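Long-range contact in phenazine-1-carboxylate N-methyltransferase (Pseudomonas aeruginosa, PDB 2IP2), which transfers a methyl group from S-adenosyl-L-methionine to phenazine-1-carboxylate, giving 5-methylphenazine-1-carboxylate on the pathway to the blue virulence pigment pyocyanin: residues D225-N233 with A250-A261. Residues are numbered along the deposited sequence; the frame is centred on the assembly and turned at random. Where two conformers were deposited one is given.
Sequences DMLQEVPSN and ASLRLLGNCREA
Asn257 and Arg253, one turn apart on helix 248-261, reach across to backbone carbonyls of the 225-233 loop and show how helix side chains can hold a loop that is neither regular helix nor strand. The Asn257 amide serves two carbonyls through ND2: Met226 O, at 2.8 Å and within 10° of the amide plane, and Leu227 O, in a weak bond. Leu227 O is shared, because Arg253 NE also donates to it over 3.0 Å in a fairly straight bond (163°), meeting the oxygen at the edge of the guanidinium. A bend at chi3 (61°) turns the arginine chain toward this carbonyl. The Gln228 conformer given, one of two, brings NE2 over a guanidinium face at implausibly short range, so its placement is doubtful. At the helix end, Asn233 N donates to Ala261 O at 2.6 Å.

Apolar contacts accompany these bonds. Leu254 CD1 packs against Met226 CB at 3.8 Å, while Leu227 crosses Leu254 at about a right angle and sets CD2 against Ala250 CB. Farther along, Val230 CG2 rests on Ala261 CB at 3.7 Å. Val230 also touches Leu197 and Tyr237, joining the loop to the central sheet.

This is the strand-loop-strand-helix part of the Rossmann-like methyltransferase domain, where the loop between strands 219-223 and 236-240 lies along the helix that follows the second strand. Met226 is about 7 Å, side chain to side chain, from Asp198, a predicted S-adenosyl-L-methionine ligand. Two good side-chain-to-carbonyl bonds and a weak third thus tie the loop's backbone to the helix near the probable cofactor site, and one backbone bond secures its far end.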
loop_
_atom_site.group_PDB
_atom_site.type_symbol
_atom_site.label_atom_id
_atom_site.label_comp_id
_atom_site.label_asym_id
_atom_site.label_seq_id
_atom_site.Cartn_x
_atom_site.Cartn_y
_atom_site.Cartn_z
ATOM N N ASP A 225 -24.174 -30.959 -13.046
ATOM C CA ASP A 225 -23.016 -30.363 -13.696
ATOM C C ASP A 225 -23.552 -29.453 -14.774
ATOM O O ASP A 225 -24.239 -29.895 -15.696
ATOM C CB ASP A 225 -22.070 -31.460 -14.244
ATOM C CG ASP A 225 -21.029 -30.927 -15.259
ATOM O OD1 ASP A 225 -20.843 -29.694 -15.430
ATOM O OD2 ASP A 225 -20.393 -31.797 -15.915
ATOM N N MET A 226 -23.236 -28.165 -14.631
ATOM C CA MET A 226 -23.748 -27.139 -15.527
ATOM C C MET A 226 -23.276 -27.335 -16.965
ATOM O O MET A 226 -23.853 -26.773 -17.895
ATOM C CB MET A 226 -23.271 -25.773 -15.042
ATOM C CG MET A 226 -21.778 -25.653 -14.912
ATOM S SD MET A 226 -21.264 -24.000 -14.318
ATOM C CE MET A 226 -19.481 -24.279 -14.236
ATOM N N LEU A 227 -22.201 -28.093 -17.139
ATOM C CA LEU A 227 -21.627 -28.326 -18.452
ATOM C C LEU A 227 -22.423 -29.386 -19.210
ATOM O O LEU A 227 -22.384 -29.418 -20.452
ATOM C CB LEU A 227 -20.153 -28.712 -18.321
ATOM C CG LEU A 227 -19.086 -27.613 -18.459
ATOM C CD1 LEU A 227 -19.524 -26.193 -18.110
ATOM C CD2 LEU A 227 -17.769 -28.023 -17.754
ATOM N N GLN A 228 -23.164 -30.225 -18.470
ATOM C CA GLN A 228 -24.114 -31.142 -19.116
ATOM C C GLN A 228 -25.550 -30.644 -19.190
ATOM O O GLN A 228 -26.236 -30.797 -20.199
ATOM C CB GLN A 228 -23.811 -32.651 -18.999
ATOM C CG GLN A 228 -22.314 -33.079 -19.337
ATOM C CD GLN A 228 -21.861 -32.772 -20.745
ATOM O OE1 GLN A 228 -22.524 -33.158 -21.726
ATOM N NE2 GLN A 228 -20.704 -32.100 -20.866
ATOM N N GLU A 229 -25.988 -29.965 -18.131
ATOM C CA GLU A 229 -27.387 -29.578 -17.999
ATOM C C GLU A 229 -27.586 -28.365 -17.096
ATOM O O GLU A 229 -26.907 -28.245 -16.081
ATOM C CB GLU A 229 -28.196 -30.772 -17.480
ATOM C CG GLU A 229 -29.629 -30.831 -17.954
ATOM C CD GLU A 229 -30.347 -32.112 -17.489
ATOM O OE1 GLU A 229 -30.170 -32.519 -16.313
ATOM O OE2 GLU A 229 -31.104 -32.694 -18.299
ATOM N N VAL A 230 -28.537 -27.494 -17.447
ATOM C CA VAL A 230 -29.015 -26.461 -16.497
ATOM C C VAL A 230 -30.541 -26.463 -16.385
ATOM O O VAL A 230 -31.194 -26.859 -17.329
ATOM C CB VAL A 230 -28.555 -25.016 -16.856
ATOM C CG1 VAL A 230 -27.009 -24.910 -16.902
ATOM C CG2 VAL A 230 -29.228 -24.509 -18.143
ATOM N N PRO A 231 -31.096 -26.036 -15.231
ATOM C CA PRO A 231 -32.552 -25.919 -15.041
ATOM C C PRO A 231 -33.225 -25.105 -16.153
ATOM O O PRO A 231 -32.662 -24.093 -16.649
ATOM C CB PRO A 231 -32.697 -25.236 -13.658
ATOM C CG PRO A 231 -31.412 -25.576 -12.917
ATOM C CD PRO A 231 -30.342 -25.681 -14.006
ATOM N N SER A 232 -34.404 -25.585 -16.570
ATOM C CA SER A 232 -35.079 -25.060 -17.761
ATOM C C SER A 232 -36.054 -23.903 -17.495
ATOM O O SER A 232 -36.545 -23.690 -16.358
ATOM C CB SER A 232 -35.816 -26.183 -18.524
ATOM O OG SER A 232 -34.943 -26.902 -19.375
ATOM N N ASN A 233 -36.364 -23.201 -18.588
ATOM C CA ASN A 233 -37.443 -22.198 -18.635
ATOM C C ASN A 233 -37.204 -20.946 -17.780
ATOM O O ASN A 233 -38.151 -20.257 -17.425
ATOM C CB ASN A 233 -38.834 -22.852 -18.249
ATOM C CG ASN A 233 -40.014 -22.117 -18.904
ATOM O OD1 ASN A 233 -39.882 -21.641 -20.050
ATOM N ND2 ASN A 233 -41.157 -21.995 -18.183
ATOM N N ALA A 250 -15.514 -25.528 -22.656
ATOM C CA ALA A 250 -16.420 -25.553 -21.496
ATOM C C ALA A 250 -17.398 -24.381 -21.513
ATOM O O ALA A 250 -18.601 -24.578 -21.263
ATOM C CB ALA A 250 -15.614 -25.622 -20.154
ATOM N N SER A 251 -16.906 -23.185 -21.872
ATOM C CA SER A 251 -17.764 -22.008 -21.933
ATOM C C SER A 251 -18.813 -22.144 -23.005
ATOM O O SER A 251 -19.934 -21.650 -22.847
ATOM C CB SER A 251 -16.982 -20.700 -22.140
ATOM O OG SER A 251 -16.030 -20.474 -21.101
ATOM N N LEU A 252 -18.467 -22.807 -24.113
ATOM C CA LEU A 252 -19.452 -22.924 -25.172
ATOM C C LEU A 252 -20.484 -23.995 -24.788
ATOM O O LEU A 252 -21.660 -23.836 -25.113
ATOM C CB LEU A 252 -18.789 -23.192 -26.555
ATOM C CG LEU A 252 -18.065 -22.072 -27.333
ATOM C CD1 LEU A 252 -17.574 -22.669 -28.651
ATOM C CD2 LEU A 252 -18.915 -20.828 -27.615
ATOM N N ARG A 253 -20.076 -25.033 -24.062
ATOM C CA ARG A 253 -21.076 -25.998 -23.567
ATOM C C ARG A 253 -22.068 -25.308 -22.616
ATOM O O ARG A 253 -23.268 -25.474 -22.756
ATOM C CB ARG A 253 -20.486 -27.214 -22.857
ATOM C CG ARG A 253 -19.593 -28.173 -23.700
ATOM C CD ARG A 253 -19.429 -29.553 -23.004
ATOM N NE ARG A 253 -20.725 -30.220 -22.831
ATOM C CZ ARG A 253 -21.331 -30.964 -23.765
ATOM N NH1 ARG A 253 -20.742 -31.181 -24.943
ATOM N NH2 ARG A 253 -22.515 -31.510 -23.507
ATOM N N LEU A 254 -21.559 -24.490 -21.695
ATOM C CA LEU A 254 -22.427 -23.826 -20.718
ATOM C C LEU A 254 -23.408 -22.870 -21.430
ATOM O O LEU A 254 -24.633 -22.883 -21.208
ATOM C CB LEU A 254 -21.551 -23.048 -19.695
ATOM C CG LEU A 254 -22.362 -22.224 -18.719
ATOM C CD1 LEU A 254 -23.120 -23.162 -17.780
ATOM C CD2 LEU A 254 -21.375 -21.331 -17.936
ATOM N N LEU A 255 -22.867 -22.045 -22.296
ATOM C CA LEU A 255 -23.659 -21.061 -22.990
ATOM C C LEU A 255 -24.757 -21.699 -23.848
ATOM O O LEU A 255 -25.870 -21.166 -23.924
ATOM C CB LEU A 255 -22.777 -20.134 -23.818
ATOM C CG LEU A 255 -21.894 -19.182 -22.986
ATOM C CD1 LEU A 255 -20.897 -18.482 -23.898
ATOM C CD2 LEU A 255 -22.757 -18.190 -22.235
ATOM N N GLY A 256 -24.427 -22.830 -24.475
ATOM C CA GLY A 256 -25.407 -23.613 -25.270
ATOM C C GLY A 256 -26.485 -24.230 -24.401
ATOM O O GLY A 256 -27.694 -24.213 -24.746
ATOM N N ASN A 257 -26.050 -24.771 -23.258
ATOM C CA ASN A 257 -26.980 -25.234 -22.200
ATOM C C ASN A 257 -27.980 -24.159 -21.790
ATOM O O ASN A 257 -29.203 -24.395 -21.773
ATOM C CB ASN A 257 -26.219 -25.808 -20.998
ATOM C CG ASN A 257 -25.582 -27.159 -21.298
ATOM O OD1 ASN A 257 -25.914 -27.817 -22.309
ATOM N ND2 ASN A 257 -24.630 -27.556 -20.464
ATOM N N CYS A 258 -27.472 -22.968 -21.493
ATOM C CA CYS A 258 -28.346 -21.830 -21.218
ATOM C C CYS A 258 -29.270 -21.470 -22.410
ATOM O O CYS A 258 -30.458 -21.279 -22.215
ATOM C CB CYS A 258 -27.521 -20.603 -20.796
ATOM S SG CYS A 258 -26.613 -20.920 -19.224
ATOM N N ARG A 259 -28.711 -21.415 -23.620
ATOM C CA ARG A 259 -29.412 -20.907 -24.792
ATOM C C ARG A 259 -30.645 -21.759 -25.109
ATOM O O ARG A 259 -31.695 -21.238 -25.484
ATOM C CB ARG A 259 -28.485 -20.905 -26.012
ATOM C CG ARG A 259 -28.962 -20.083 -27.229
ATOM C CD ARG A 259 -27.944 -20.250 -28.409
ATOM N NE ARG A 259 -27.661 -21.679 -28.658
ATOM C CZ ARG A 259 -26.485 -22.308 -28.535
ATOM N NH1 ARG A 259 -25.366 -21.680 -28.133
ATOM N NH2 ARG A 259 -26.436 -23.617 -28.797
ATOM N N GLU A 260 -30.482 -23.050 -24.932
ATOM C CA GLU A 260 -31.516 -24.009 -25.211
ATOM C C GLU A 260 -32.505 -24.177 -24.064
ATOM O O GLU A 260 -33.615 -24.624 -24.293
ATOM C CB GLU A 260 -30.881 -25.355 -25.536
ATOM C CG GLU A 260 -30.243 -25.422 -26.906
ATOM C CD GLU A 260 -30.851 -24.438 -27.914
ATOM O OE1 GLU A 260 -31.902 -24.755 -28.523
ATOM O OE2 GLU A 260 -30.263 -23.341 -28.112
ATOM N N ALA A 261 -32.113 -23.828 -22.843
ATOM C CA ALA A 261 -32.962 -24.080 -21.663
ATOM C C ALA A 261 -33.889 -22.935 -21.347
ATOM O O ALA A 261 -35.000 -23.132 -20.836
ATOM C CB ALA A 261 -32.093 -24.396 -20.464
#